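Long-range contacts in nicotinamide-nucleotide adenylyltransferase NadR family / Ribosylnicotinamide kinase (Lactococcus lactis subsp. cremoris, PDB 6GYE), which binds nicotinamide riboside and probably phosphorylates it in a P-loop kinase domain, with an adenylyltransferase domain that may carry the mononucleotide on to NAD+: residues F67-E72 with R173-H178; D231-I236 with E279-L284; I297-P302 with D338-L343. All coordinates share one frame; numbering follows the deposited sequence. Where two conformers were deposited one is given.

Interaction 1: F67-E72 with R173-H178. With NNR (Nicotinamide riboside), chain I; SO4 (sulfate ion), chain D.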
loop_
_atom_site.group_PDB
_atom_site.type_symbol
_atom_site.label_atom_id
_atom_site.label_comp_id
_atom_site.label_asym_id
_atom_site.label_seq_id
_atom_site.Cartn_x
_atom_site.Cartn_y
_atom_site.Cartn_z
ATOM N N PHE A 67 -5.428 -3.596 -12.084
ATOM C CA PHE A 67 -6.780 -3.781 -12.597
ATOM C C PHE A 67 -7.787 -3.829 -11.452
ATOM O O PHE A 67 -8.794 -3.114 -11.480
ATOM C CB PHE A 67 -6.838 -5.047 -13.446
ATOM C CG PHE A 67 -8.218 -5.528 -13.752
ATOM C CD1 PHE A 67 -8.975 -4.926 -14.747
ATOM C CD2 PHE A 67 -8.759 -6.607 -13.058
ATOM C CE1 PHE A 67 -10.256 -5.394 -15.043
ATOM C CE2 PHE A 67 -10.038 -7.076 -13.347
ATOM C CZ PHE A 67 -10.784 -6.469 -14.344
ATOM N N ARG A 68 -7.519 -4.644 -10.417
ATOM C CA ARG A 68 -8.454 -4.723 -9.281
ATOM C C ARG A 68 -8.575 -3.376 -8.579
ATOM O O ARG A 68 -9.684 -2.928 -8.279
ATOM C CB ARG A 68 -8.026 -5.791 -8.274
ATOM C CG ARG A 68 -8.255 -7.234 -8.720
ATOM C CD ARG A 68 -9.711 -7.476 -9.094
ATOM N NE ARG A 68 -10.041 -8.891 -9.280
ATOM C CZ ARG A 68 -10.426 -9.718 -8.307
ATOM N NH1 ARG A 68 -10.537 -9.288 -7.042
ATOM N NH2 ARG A 68 -10.704 -10.987 -8.605
ATOM N N TYR A 69 -7.451 -2.680 -8.381
ATOM C CA TYR A 69 -7.505 -1.378 -7.727
ATOM C C TYR A 69 -8.345 -0.381 -8.527
ATOM O O TYR A 69 -9.089 0.424 -7.949
ATOM C CB TYR A 69 -6.094 -0.841 -7.520
ATOM C CG TYR A 69 -5.343 -1.506 -6.400
ATOM C CD1 TYR A 69 -5.895 -2.577 -5.709
ATOM C CD2 TYR A 69 -4.095 -1.029 -5.997
ATOM C CE1 TYR A 69 -5.216 -3.179 -4.666
ATOM C CE2 TYR A 69 -3.400 -1.627 -4.943
ATOM C CZ TYR A 69 -3.972 -2.696 -4.279
ATOM O OH TYR A 69 -3.290 -3.295 -3.237
ATOM N N LEU A 70 -8.208 -0.391 -9.856
ATOM C CA LEU A 70 -9.010 0.495 -10.696
ATOM C C LEU A 70 -10.492 0.165 -10.596
ATOM O O LEU A 70 -11.336 1.069 -10.532
ATOM C CB LEU A 70 -8.550 0.411 -12.158
ATOM C CG LEU A 70 -7.495 1.377 -12.725
ATOM C CD1 LEU A 70 -8.095 2.729 -13.059
ATOM C CD2 LEU A 70 -6.342 1.553 -11.774
ATOM N N ARG A 71 -10.833 -1.128 -10.606
ATOM C CA ARG A 71 -12.233 -1.503 -10.480
ATOM C C ARG A 71 -12.817 -0.943 -9.199
ATOM O O ARG A 71 -13.929 -0.404 -9.195
ATOM C CB ARG A 71 -12.391 -3.026 -10.520
ATOM C CG ARG A 71 -12.396 -3.621 -11.914
ATOM C CD ARG A 71 -13.677 -3.303 -12.664
ATOM N NE ARG A 71 -13.740 -4.036 -13.929
ATOM C CZ ARG A 71 -14.151 -5.298 -14.043
ATOM N NH1 ARG A 71 -14.555 -5.974 -12.979
ATOM N NH2 ARG A 71 -14.175 -5.887 -15.225
ATOM N N GLU A 72 -12.063 -1.031 -8.105
ATOM C CA GLU A 72 -12.534 -0.478 -6.846
ATOM C C GLU A 72 -12.616 1.041 -6.929
ATOM O O GLU A 72 -13.577 1.648 -6.440
ATOM C CB GLU A 72 -11.622 -0.927 -5.703
ATOM C CG GLU A 72 -12.141 -0.541 -4.335
ATOM C CD GLU A 72 -11.192 -0.894 -3.182
ATOM O OE1 GLU A 72 -10.328 -1.804 -3.311
ATOM O OE2 GLU A 72 -11.308 -0.223 -2.136
ATOM N N ARG A 173 -6.843 6.973 -3.540
ATOM C CA ARG A 173 -6.821 6.417 -2.181
ATOM C C ARG A 173 -6.600 4.905 -2.153
ATOM O O ARG A 173 -5.905 4.402 -1.262
ATOM C CB ARG A 173 -8.112 6.783 -1.447
ATOM C CG ARG A 173 -8.155 8.276 -1.101
ATOM C CD ARG A 173 -9.435 8.660 -0.399
ATOM N NE ARG A 173 -9.557 10.115 -0.313
ATOM C CZ ARG A 173 -9.036 10.853 0.671
ATOM N NH1 ARG A 173 -8.353 10.273 1.660
ATOM N NH2 ARG A 173 -9.195 12.172 0.670
ATOM N N VAL A 174 -7.122 4.175 -3.141
ATOM C CA VAL A 174 -6.916 2.728 -3.192
ATOM C C VAL A 174 -5.438 2.373 -3.297
ATOM O O VAL A 174 -5.012 1.302 -2.849
ATOM C CB VAL A 174 -7.726 2.126 -4.356
ATOM C CG1 VAL A 174 -7.573 0.617 -4.372
ATOM C CG2 VAL A 174 -9.199 2.499 -4.197
ATOM N N PHE A 175 -4.630 3.255 -3.871
ATOM C CA PHE A 175 -3.211 2.969 -4.020
ATOM C C PHE A 175 -2.379 3.423 -2.828
ATOM O O PHE A 175 -1.178 3.131 -2.798
ATOM C CB PHE A 175 -2.655 3.637 -5.297
ATOM C CG PHE A 175 -3.070 2.954 -6.579
ATOM C CD1 PHE A 175 -4.327 3.169 -7.127
ATOM C CD2 PHE A 175 -2.207 2.068 -7.217
ATOM C CE1 PHE A 175 -4.715 2.520 -8.295
ATOM C CE2 PHE A 175 -2.582 1.417 -8.393
ATOM C CZ PHE A 175 -3.833 1.647 -8.935
ATOM N N ARG A 176 -2.975 4.106 -1.838
ATOM C CA ARG A 176 -2.157 4.817 -0.851
ATOM C C ARG A 176 -1.440 3.869 0.104
ATOM O O ARG A 176 -0.313 4.151 0.532
ATOM C CB ARG A 176 -2.996 5.838 -0.087
ATOM C CG ARG A 176 -3.220 7.104 -0.929
ATOM C CD ARG A 176 -4.042 8.168 -0.208
ATOM N NE ARG A 176 -4.415 9.253 -1.116
ATOM C CZ ARG A 176 -4.948 10.408 -0.717
ATOM N NH1 ARG A 176 -5.167 10.647 0.577
ATOM N NH2 ARG A 176 -5.280 11.326 -1.614
ATOM N N ARG A 177 -2.077 2.758 0.465
ATOM C CA ARG A 177 -1.458 1.815 1.392
ATOM C C ARG A 177 -0.111 1.337 0.871
ATOM O O ARG A 177 0.873 1.273 1.624
ATOM C CB ARG A 177 -2.407 0.638 1.636
ATOM C CG ARG A 177 -1.720 -0.629 2.099
ATOM C CD ARG A 177 -2.732 -1.734 2.349
ATOM N NE ARG A 177 -3.091 -2.501 1.158
ATOM C CZ ARG A 177 -4.203 -2.314 0.443
ATOM N NH1 ARG A 177 -5.086 -1.367 0.789
ATOM N NH2 ARG A 177 -4.435 -3.079 -0.623
ATOM N N HIS A 178 -0.043 1.046 -0.434
ATOM C CA HIS A 178 1.186 0.541 -1.036
ATOM C C HIS A 178 2.343 1.515 -0.860
ATOM O O HIS A 178 3.495 1.092 -0.680
ATOM C CB HIS A 178 0.957 0.258 -2.519
ATOM C CG HIS A 178 2.172 -0.241 -3.233
ATOM N ND1 HIS A 178 2.538 -1.572 -3.239
ATOM C CD2 HIS A 178 3.112 0.410 -3.962
ATOM C CE1 HIS A 178 3.646 -1.717 -3.944
ATOM N NE2 HIS A 178 4.018 -0.530 -4.389
HETATM O O2R NNR I . -3.611 -3.576 5.718
HETATM C C2R NNR I . -2.336 -3.686 5.072
HETATM C C3R NNR I . -2.434 -4.272 3.669
HETATM O O3R NNR I . -3.780 -4.600 3.298
HETATM C C4R NNR I . -1.582 -5.532 3.677
HETATM C C5R NNR I . -0.461 -5.447 2.650
HETATM O O5R NNR I . 0.341 -6.631 2.721
HETATM O O4R NNR I . -1.027 -5.681 4.986
HETATM C C1R NNR I . -1.438 -4.627 5.861
HETATM N N1 NNR I . -0.265 -3.899 6.346
HETATM C C2 NNR I . 0.201 -4.142 7.579
HETATM C C6 NNR I . 0.329 -2.997 5.552
HETATM C C5 NNR I . 1.444 -2.291 5.987
HETATM C C4 NNR I . 1.946 -2.525 7.259
HETATM C C3 NNR I . 1.314 -3.464 8.063
HETATM C C7 NNR I . 1.827 -3.744 9.444
HETATM O O7 NNR I . 1.068 -4.202 10.282
HETATM N N7 NNR I . 3.104 -3.485 9.720
HETATM S S SO4 D . -0.344 -3.422 -1.566
HETATM O O1 SO4 D . -1.233 -2.431 -2.145
HETATM O O2 SO4 D . -1.150 -4.415 -0.854
HETATM O O3 SO4 D . 0.417 -4.106 -2.601
HETATM O O4 SO4 D . 0.603 -2.770 -0.661
#
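Tyr69 turns the edge of its ring into the face of Phe175, a T-shaped stack with the planes 88° apart and the centroids 5.2 Å from each other. Its CD2 stands above the Phe175 face toward the rim, while Tyr69 CB rests 3.6 Å from Phe175 CZ. Val174 approaches the tyrosine over a face instead: its CG1 makes a CH-pi contact 4.1 Å from the ring centroid. With chi1 at -177°, Val174 places CG1 anti to its backbone N and so over that ring, while CG2 faces the Glu72 carboxylate. Leu70 CD2 comes in at the edge of Phe175, 3.8 Å from CZ. Phe175 also touches Pro25 and Leu26 of a loop. The contact ties helix 63-73 of the N-terminal parallel-sheet domain, probably the adenylyltransferase half, to the connection that runs through helix 176-179 into the P-loop kinase half. Beyond the apolar patch the tyrosine hydroxyl enters a polar corner. Tyr69 OH lies 2.9 Å from Arg177 NH2, but the angle is too poor for a hydrogen bond, and guanidinium and ring planes stand 80° apart. A sulfate, probably from the crystallisation liquor, sits here, hydrogen-bonded to Lys65; Tyr69 OH donates to it over a distance so short that its length is doubtful. Arg177 NE and His178 ND1 add weak bonds to the same anion, and Arg177, part of the nicotinamide riboside pocket, gives its NH1 to Asn248. A leucine in place of Tyr69 would probably leave the Phe175 face without its aromatic edge and Val174 CG1 without the ring face it lies over. The extended Glu72 chain passes across Val174, with Glu72 OE1 3.8 Å from Val174 CG1.

Interaction 2: D231-I236 with E279-L284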
loop_
_atom_site.group_PDB
_atom_site.type_symbol
_atom_site.label_atom_id
_atom_site.label_comp_id
_atom_site.label_asym_id
_atom_site.label_seq_id
_atom_site.Cartn_x
_atom_site.Cartn_y
_atom_site.Cartn_z
ATOM N N ASP A 231 -5.290 -16.751 23.524
ATOM C CA ASP A 231 -5.166 -15.312 23.688
ATOM C C ASP A 231 -4.087 -14.754 22.767
ATOM O O ASP A 231 -4.289 -13.721 22.112
ATOM C CB ASP A 231 -4.842 -14.991 25.143
ATOM C CG ASP A 231 -5.903 -15.501 26.097
ATOM O OD1 ASP A 231 -7.088 -15.166 25.894
ATOM O OD2 ASP A 231 -5.546 -16.237 27.040
ATOM N N TYR A 232 -2.928 -15.428 22.710
ATOM C CA TYR A 232 -1.851 -14.967 21.845
ATOM C C TYR A 232 -2.304 -14.940 20.397
ATOM O O TYR A 232 -2.035 -13.974 19.674
ATOM C CB TYR A 232 -0.604 -15.840 22.029
ATOM C CG TYR A 232 0.162 -15.500 23.286
ATOM C CD1 TYR A 232 1.070 -14.448 23.303
ATOM C CD2 TYR A 232 -0.034 -16.217 24.463
ATOM C CE1 TYR A 232 1.772 -14.108 24.454
ATOM C CE2 TYR A 232 0.662 -15.892 25.624
ATOM C CZ TYR A 232 1.562 -14.837 25.611
ATOM O OH TYR A 232 2.255 -14.499 26.749
ATOM N N ALA A 233 -3.041 -15.969 19.974
ATOM C CA ALA A 233 -3.551 -15.985 18.612
ATOM C C ALA A 233 -4.427 -14.772 18.358
ATOM O O ALA A 233 -4.277 -14.088 17.336
ATOM C CB ALA A 233 -4.329 -17.269 18.352
ATOM N N ARG A 234 -5.342 -14.479 19.286
ATOM C CA ARG A 234 -6.211 -13.319 19.111
ATOM C C ARG A 234 -5.426 -12.012 19.149
ATOM O O ARG A 234 -5.809 -11.046 18.476
ATOM C CB ARG A 234 -7.321 -13.326 20.166
ATOM C CG ARG A 234 -8.541 -14.139 19.731
ATOM C CD ARG A 234 -9.524 -14.340 20.862
ATOM N NE ARG A 234 -10.582 -15.274 20.485
ATOM C CZ ARG A 234 -11.831 -14.922 20.202
ATOM N NH1 ARG A 234 -12.192 -13.646 20.272
ATOM N NH2 ARG A 234 -12.720 -15.854 19.863
ATOM N N MET A 235 -4.324 -11.962 19.904
ATOM C CA MET A 235 -3.486 -10.770 19.883
ATOM C C MET A 235 -2.733 -10.626 18.566
ATOM O O MET A 235 -2.484 -9.503 18.120
ATOM C CB MET A 235 -2.521 -10.784 21.068
ATOM C CG MET A 235 -3.218 -10.410 22.356
ATOM S SD MET A 235 -2.209 -10.437 23.834
ATOM C CE MET A 235 -1.181 -11.829 23.480
ATOM N N ILE A 236 -2.386 -11.732 17.911
ATOM C CA ILE A 236 -1.732 -11.619 16.611
ATOM C C ILE A 236 -2.663 -10.940 15.613
ATOM O O ILE A 236 -2.333 -9.892 15.044
ATOM C CB ILE A 236 -1.268 -12.996 16.108
ATOM C CG1 ILE A 236 -0.176 -13.543 17.027
ATOM C CG2 ILE A 236 -0.761 -12.897 14.676
ATOM C CD1 ILE A 236 0.007 -15.026 16.945
ATOM N N GLU A 279 4.840 -23.716 19.029
ATOM C CA GLU A 279 4.963 -24.323 17.709
ATOM C C GLU A 279 3.621 -24.382 17.000
ATOM O O GLU A 279 3.561 -24.308 15.772
ATOM C CB GLU A 279 5.591 -25.713 17.811
ATOM C CG GLU A 279 7.110 -25.673 17.862
ATOM C CD GLU A 279 7.720 -24.899 16.680
ATOM O OE1 GLU A 279 7.345 -25.179 15.516
ATOM O OE2 GLU A 279 8.568 -24.002 16.913
ATOM N N GLN A 280 2.533 -24.473 17.754
ATOM C CA GLN A 280 1.225 -24.496 17.122
ATOM C C GLN A 280 0.831 -23.132 16.577
ATOM O O GLN A 280 0.004 -23.059 15.664
ATOM C CB GLN A 280 0.172 -24.990 18.099
ATOM C CG GLN A 280 -1.033 -25.518 17.393
ATOM C CD GLN A 280 -2.164 -25.767 18.334
ATOM O OE1 GLN A 280 -2.034 -26.520 19.313
ATOM N NE2 GLN A 280 -3.286 -25.087 18.082
ATOM N N LEU A 281 1.376 -22.044 17.131
ATOM C CA LEU A 281 1.092 -20.709 16.608
ATOM C C LEU A 281 2.032 -20.285 15.486
ATOM O O LEU A 281 1.747 -19.290 14.812
ATOM C CB LEU A 281 1.162 -19.654 17.719
ATOM C CG LEU A 281 0.067 -19.777 18.772
ATOM C CD1 LEU A 281 0.268 -18.775 19.895
ATOM C CD2 LEU A 281 -1.255 -19.570 18.088
ATOM N N GLU A 282 3.130 -21.009 15.274
ATOM C CA GLU A 282 4.142 -20.600 14.302
ATOM C C GLU A 282 3.580 -20.308 12.917
ATOM O O GLU A 282 3.965 -19.284 12.332
ATOM C CB GLU A 282 5.245 -21.668 14.237
ATOM C CG GLU A 282 6.445 -21.409 15.140
ATOM C CD GLU A 282 7.258 -20.188 14.716
ATOM O OE1 GLU A 282 6.767 -19.044 14.872
ATOM O OE2 GLU A 282 8.393 -20.379 14.217
ATOM N N PRO A 283 2.706 -21.136 12.326
ATOM C CA PRO A 283 2.161 -20.771 11.006
ATOM C C PRO A 283 1.462 -19.424 10.989
ATOM O O PRO A 283 1.678 -18.637 10.062
ATOM C CB PRO A 283 1.199 -21.925 10.698
ATOM C CG PRO A 283 1.746 -23.074 11.471
ATOM C CD PRO A 283 2.247 -22.475 12.747
ATOM N N LEU A 284 0.638 -19.123 11.992
ATOM C CA LEU A 284 -0.024 -17.823 12.024
ATOM C C LEU A 284 0.986 -16.690 12.221
ATOM O O LEU A 284 0.827 -15.604 11.645
ATOM C CB LEU A 284 -1.096 -17.802 13.113
ATOM C CG LEU A 284 -1.801 -16.462 13.338
ATOM C CD1 LEU A 284 -2.536 -15.976 12.087
ATOM C CD2 LEU A 284 -2.736 -16.535 14.528
#
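Leu281 forks between two neighbours on the facing helix: its CD1 lies 3.7 Å from Tyr232 CB, and its CD2 lies 3.8 Å from Ala233 CB. Three residues on, about one turn later, Leu284 does the same work with another geometry. It meets Ile236 tip to tip, with Leu284 CG 3.9 Å from Ile236 CG2 and Leu284 CD2 4.0 Å from Ile236 CD1. That CD2 also approaches the backbone carbonyl oxygen of Ala233, so the small side chain of Ala233 lets both leucines close in on the helix. No hydrogen bond spans the two segments; the contact is wholly apolar packing, with 234 Å² buried.

The torsions explain the difference between the leucines. In Leu284, CG stands opposite the backbone N (chi1 175°), which carries the branch out to Ile236, whereas in Leu281 CG lies beside the N. The short helical segments run nearly parallel, 13° apart, with axes 10.7 Å from each other at closest approach, and the large side chains fill the distance. Pro283 has no N-H to give, and the helix is kinked there, with neither Pro283 N nor Leu284 N bonded back one turn.

A second shell surrounds them. The Tyr232 side chain leads away from the contact and touches Thr265, Tyr268 and Tyr272, and Leu273 touches both Tyr232 and Leu281. Ile236 also packs on Thr265, and on Phe285 and Thr288. A salt bridge from Glu282 to Arg266 links helix 275-290 to helix 262-272, and Asp231 accepts from Tyr216. Helices 229-247 and 275-290 thus lie side by side with helix 262-272 against both, helix 212-220 touches Met235 and Arg234 of the first, and helix 275-290 leads on to strand 296-300 of the kinase sheet.

Interaction 3: I297-P302 with D338-L343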
loop_
_atom_site.group_PDB
_atom_site.type_symbol
_atom_site.label_atom_id
_atom_site.label_comp_id
_atom_site.label_asym_id
_atom_site.label_seq_id
_atom_site.Cartn_x
_atom_site.Cartn_y
_atom_site.Cartn_z
ATOM N N ILE A 297 12.175 0.530 12.287
ATOM C CA ILE A 297 11.826 -0.173 13.512
ATOM C C ILE A 297 12.587 0.479 14.664
ATOM O O ILE A 297 13.821 0.398 14.733
ATOM C CB ILE A 297 12.148 -1.670 13.409
ATOM C CG1 ILE A 297 11.296 -2.314 12.308
ATOM C CG2 ILE A 297 11.916 -2.377 14.751
ATOM C CD1 ILE A 297 11.819 -3.686 11.846
ATOM N N LEU A 298 11.859 1.114 15.571
ATOM C CA LEU A 298 12.436 1.765 16.742
ATOM C C LEU A 298 12.349 0.824 17.940
ATOM O O LEU A 298 11.249 0.449 18.354
ATOM C CB LEU A 298 11.698 3.070 17.050
ATOM C CG LEU A 298 11.868 4.148 15.981
ATOM C CD1 LEU A 298 10.952 5.310 16.225
ATOM C CD2 LEU A 298 13.302 4.627 15.928
ATOM N N VAL A 299 13.496 0.463 18.509
ATOM C CA VAL A 299 13.548 -0.461 19.635
ATOM C C VAL A 299 13.904 0.335 20.880
ATOM O O VAL A 299 14.933 1.019 20.906
ATOM C CB VAL A 299 14.567 -1.587 19.397
ATOM C CG1 VAL A 299 14.730 -2.431 20.649
ATOM C CG2 VAL A 299 14.133 -2.451 18.215
ATOM N N ILE A 300 13.069 0.247 21.912
ATOM C CA ILE A 300 13.361 0.864 23.205
ATOM C C ILE A 300 14.078 -0.177 24.062
ATOM O O ILE A 300 13.445 -1.157 24.486
ATOM C CB ILE A 300 12.087 1.366 23.890
ATOM C CG1 ILE A 300 11.346 2.356 22.986
ATOM C CG2 ILE A 300 12.433 1.974 25.243
ATOM C CD1 ILE A 300 10.034 2.877 23.598
ATOM N N PRO A 301 15.356 0.011 24.372
ATOM C CA PRO A 301 16.099 -0.997 25.118
ATOM C C PRO A 301 15.852 -0.850 26.605
ATOM O O PRO A 301 15.429 0.217 27.072
ATOM C CB PRO A 301 17.557 -0.679 24.765
ATOM C CG PRO A 301 17.539 0.795 24.598
ATOM C CD PRO A 301 16.209 1.148 23.995
ATOM N N PRO A 302 16.087 -1.902 27.380
ATOM C CA PRO A 302 15.868 -1.804 28.827
ATOM C C PRO A 302 16.969 -0.979 29.478
ATOM O O PRO A 302 18.155 -1.278 29.330
ATOM C CB PRO A 302 15.901 -3.265 29.282
ATOM C CG PRO A 302 16.818 -3.920 28.287
ATOM C CD PRO A 302 16.462 -3.268 26.971
ATOM N N ASP A 338 18.772 -3.992 9.356
ATOM C CA ASP A 338 19.131 -2.729 8.715
ATOM C C ASP A 338 18.078 -1.647 8.898
ATOM O O ASP A 338 18.382 -0.465 8.693
ATOM C CB ASP A 338 19.390 -2.943 7.226
ATOM C CG ASP A 338 20.791 -3.454 6.953
ATOM O OD1 ASP A 338 21.713 -3.142 7.743
ATOM O OD2 ASP A 338 20.971 -4.173 5.951
ATOM N N LYS A 339 16.871 -2.014 9.317
ATOM C CA LYS A 339 15.818 -1.059 9.617
ATOM C C LYS A 339 15.710 -0.740 11.103
ATOM O O LYS A 339 14.852 0.062 11.488
ATOM C CB LYS A 339 14.476 -1.605 9.108
ATOM C CG LYS A 339 14.440 -1.797 7.592
ATOM C CD LYS A 339 13.179 -2.540 7.175
ATOM C CE LYS A 339 13.066 -2.640 5.657
ATOM N NZ LYS A 339 11.856 -3.434 5.309
ATOM N N VAL A 340 16.555 -1.330 11.944
ATOM C CA VAL A 340 16.423 -1.199 13.391
ATOM C C VAL A 340 17.303 -0.060 13.893
ATOM O O VAL A 340 18.505 -0.018 13.620
ATOM C CB VAL A 340 16.793 -2.510 14.102
ATOM C CG1 VAL A 340 16.847 -2.282 15.597
ATOM C CG2 VAL A 340 15.800 -3.616 13.788
ATOM N N VAL A 341 16.703 0.850 14.647
ATOM C CA VAL A 341 17.413 1.864 15.407
ATOM C C VAL A 341 17.083 1.639 16.875
ATOM O O VAL A 341 15.906 1.584 17.250
ATOM C CB VAL A 341 17.018 3.284 14.968
ATOM C CG1 VAL A 341 17.630 4.318 15.906
ATOM C CG2 VAL A 341 17.430 3.523 13.504
ATOM N N ILE A 342 18.114 1.489 17.697
ATOM C CA ILE A 342 17.961 1.239 19.121
ATOM C C ILE A 342 18.052 2.568 19.860
ATOM O O ILE A 342 19.022 3.319 19.685
ATOM C CB ILE A 342 19.032 0.258 19.611
ATOM C CG1 ILE A 342 18.883 -1.055 18.857
ATOM C CG2 ILE A 342 18.915 0.063 21.110
ATOM C CD1 ILE A 342 19.757 -2.143 19.384
ATOM N N LEU A 343 17.042 2.870 20.678
ATOM C CA LEU A 343 16.970 4.162 21.369
ATOM C C LEU A 343 17.639 4.071 22.743
ATOM O O LEU A 343 17.008 4.119 23.798
ATOM C CB LEU A 343 15.523 4.615 21.470
ATOM C CG LEU A 343 14.822 4.760 20.117
ATOM C CD1 LEU A 343 13.342 4.982 20.318
ATOM C CD2 LEU A 343 15.442 5.919 19.331
#
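The four-stranded parallel sheet of the P-loop domain ends, within this chain, at strand 340-342, which pairs here with strand 296-300. Four backbone hydrogen bonds join them in a parallel ladder. Ile297 N donates to Lys339 O at 2.8 Å, and Val341 N returns to Ile297 O; Val299 N then reaches Val341 O, and Leu343 N closes the series on Val299 O at 2.8 Å with a nearly straight N-H of 174°. Ile297 and Val299 thus each use both backbone groups toward the second strand. The Lys339 carbonyl is met off its plane, the donor tilted by 32°. The strand axes diverge by 28°.

On one face Val299 CG2 packs 3.8 Å from Val340 CG1, and Ile297 leans on Val340 CG2, while Pro301 CG touches Ile342 CG2 at 3.8 Å. Helix 320-333 covers Val299 on this side. On the other face Leu298 and Val341 run abreast in the same direction, with Leu298 CD2 4.1 Å from Val341 CB. Leu343 CD1 meets Leu298 CB there and also reaches Ile300 CG1. Helices 193-203 and 358-370 pack on this side, and Ile300 touches Thr191 and Lys193 of what is probably the Walker A loop.

Pro301 CD comes to 3.1 Å from Leu343 O, where an N-H would otherwise be able to follow in the ladder. A proline has none to offer, which is consistent with the regular bonding between the segments ending at Leu343 N, with the proline CD set against the Leu343 carbonyl oxygen in its place.

Overall arrangement
From the N terminus, interaction 1 comes first: it brings residues 173-178 back onto helix 63-73 after 100 intervening residues, joining the N-terminal domain to the connection into the kinase domain. Interaction 2 then closes a loop of 42 residues between helices 229-247 and 275-290, and interaction 3 closes one of 35 between the last two strands of the kinase sheet. The three are in series, and none nests in or crosses another. Helix 275-290 is followed directly by strand 296-300, so interactions 2 and 3 are linked along the chain, although their centres lie 24 Å apart. Interaction 1 is about 30 Å from interaction 2 and 32 Å from interaction 3, centre to centre.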